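Local coordinates for cytoplasmic protein (Cryptococcus neoformans var. grubii serotype A, PDB 7LPO) that probably acts as a steryl-beta-glucosidase of glycoside hydrolase family 5, cleaving glucose from sterol glucosides, at residues Y169-A173 with T174-Y178. Sequence-based numbering, arbitrary orientation.
Sequences YHLTA and TAAAY
A chi1 of 64° puts T174 OG1 between its own backbone N and carbonyl carbon, turned back toward the carbonyl of H170, and leaves CG2 anti to the carbonyl carbon. The hydroxyl OG1 of T174 donates to H170 O over 2.9 Å, while T174 N donates to the same oxygen at 3.3 Å. Both donors are tilted from the carbonyl plane, on opposite faces of it, so one residue grips this acceptor twice. With L171 CG likewise anti to its carbonyl carbon, branch CD2 lies 4.0 Å from A176 CB, an apolar contact five residues along the chain. The backbone bonds identify a Schellman motif closing a single helical turn: A176 N reaches L171 O at 2.9 Å, in the carbonyl plane, and A175 N reaches T172 O at 3.1 Å. The inner bond also closes the type I turn T172–A175, but its donor stands above the carbonyl plane, not on a lone pair. A175 supplies the positive phi (61°) expected where the chain reverses, and the L171–A176 pair is the apolar contact commonly found across this motif. In the TIM-barrel enzyme, this turn belongs to the long connection between strands 137-143 and 263-267; L161 of helix 159-163, A207 of helix 206-221 and L338 also pack on L171. A water donates to T172 OG1 at 2.6 Å and to A177 O at 2.9 Å, bridging the turn to the departing chain. T172 OG1 is also hydrogen-bonded to E182 OE1, and H170 ND1 to the backbone oxygen of K337.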
loop_
_atom_site.group_PDB
_atom_site.type_symbol
_atom_site.label_atom_id
_atom_site.label_comp_id
_atom_site.label_asym_id
_atom_site.label_seq_id
_atom_site.Cartn_x
_atom_site.Cartn_y
_atom_site.Cartn_z
ATOM N N TYR A 169 6.381 -15.624 21.650
ATOM C CA TYR A 169 7.220 -16.788 21.413
ATOM C C TYR A 169 6.432 -18.059 21.142
ATOM O O TYR A 169 7.044 -19.071 20.786
ATOM C CB TYR A 169 8.143 -16.967 22.611
ATOM C CG TYR A 169 8.964 -15.720 22.792
ATOM C CD1 TYR A 169 9.933 -15.377 21.860
ATOM C CD2 TYR A 169 8.743 -14.862 23.851
ATOM C CE1 TYR A 169 10.678 -14.225 21.991
ATOM C CE2 TYR A 169 9.494 -13.710 23.999
ATOM C CZ TYR A 169 10.458 -13.397 23.063
ATOM O OH TYR A 169 11.211 -12.253 23.187
ATOM N N HIS A 170 5.105 -18.024 21.254
ATOM C CA HIS A 170 4.281 -19.194 20.984
ATOM C C HIS A 170 3.527 -19.087 19.660
ATOM O O HIS A 170 2.726 -19.973 19.339
ATOM C CB HIS A 170 3.313 -19.419 22.147
ATOM C CG HIS A 170 4.003 -19.732 23.438
ATOM N ND1 HIS A 170 3.344 -19.774 24.647
ATOM C CD2 HIS A 170 5.302 -20.001 23.711
ATOM C CE1 HIS A 170 4.204 -20.056 25.608
ATOM N NE2 HIS A 170 5.399 -20.202 25.066
ATOM N N LEU A 171 3.776 -18.027 18.883
ATOM C CA LEU A 171 3.066 -17.820 17.628
ATOM C C LEU A 171 3.336 -18.950 16.648
ATOM O O LEU A 171 2.413 -19.456 16.002
ATOM C CB LEU A 171 3.487 -16.482 17.015
ATOM C CG LEU A 171 3.056 -15.225 17.775
ATOM C CD1 LEU A 171 3.845 -13.990 17.349
ATOM C CD2 LEU A 171 1.549 -15.022 17.545
ATOM N N THR A 172 4.593 -19.372 16.539
ATOM C CA THR A 172 4.969 -20.388 15.562
ATOM C C THR A 172 4.460 -21.767 15.966
ATOM O O THR A 172 3.921 -22.505 15.135
ATOM C CB THR A 172 6.490 -20.401 15.399
ATOM O OG1 THR A 172 6.922 -19.144 14.861
ATOM C CG2 THR A 172 6.932 -21.539 14.487
ATOM N N ALA A 173 4.639 -22.141 17.237
ATOM C CA ALA A 173 4.224 -23.470 17.683
ATOM C C ALA A 173 2.736 -23.692 17.445
ATOM O O ALA A 173 2.321 -24.782 17.032
ATOM C CB ALA A 173 4.565 -23.653 19.162
ATOM N N THR A 174 1.916 -22.669 17.691
ATOM C CA THR A 174 0.470 -22.773 17.534
ATOM C C THR A 174 -0.006 -22.455 16.117
ATOM O O THR A 174 -1.204 -22.550 15.845
ATOM C CB THR A 174 -0.241 -21.830 18.514
ATOM O OG1 THR A 174 0.093 -20.471 18.195
ATOM C CG2 THR A 174 0.136 -22.135 19.970
ATOM N N ALA A 175 0.887 -22.077 15.213
ATOM C CA ALA A 175 0.490 -21.642 13.882
ATOM C C ALA A 175 -0.412 -20.411 13.943
ATOM O O ALA A 175 -1.221 -20.172 13.046
ATOM C CB ALA A 175 -0.202 -22.778 13.123
ATOM N N ALA A 176 -0.289 -19.623 15.010
ATOM C CA ALA A 176 -1.070 -18.399 15.129
ATOM C C ALA A 176 -0.559 -17.319 14.189
ATOM O O ALA A 176 -1.308 -16.404 13.850
ATOM C CB ALA A 176 -1.039 -17.906 16.576
ATOM N N ALA A 177 0.698 -17.405 13.774
ATOM C CA ALA A 177 1.259 -16.554 12.738
ATOM C C ALA A 177 2.461 -17.275 12.148
ATOM O O ALA A 177 3.136 -18.045 12.840
ATOM C CB ALA A 177 1.674 -15.184 13.283
ATOM N N TYR A 178 2.725 -17.020 10.865
ATOM C CA TYR A 178 3.912 -17.532 10.193
ATOM C C TYR A 178 4.887 -16.374 10.038
ATOM O O TYR A 178 4.603 -15.407 9.324
ATOM C CB TYR A 178 3.581 -18.144 8.835
ATOM C CG TYR A 178 2.792 -19.420 8.911
ATOM C CD1 TYR A 178 3.112 -20.407 9.839
ATOM C CD2 TYR A 178 1.715 -19.642 8.053
ATOM C CE1 TYR A 178 2.382 -21.572 9.923
ATOM C CE2 TYR A 178 0.985 -20.815 8.117
ATOM C CZ TYR A 178 1.325 -21.773 9.052
ATOM O OH TYR A 178 0.611 -22.941 9.124
HETATM O O HOH W 1 5.945 -18.618 12.534
#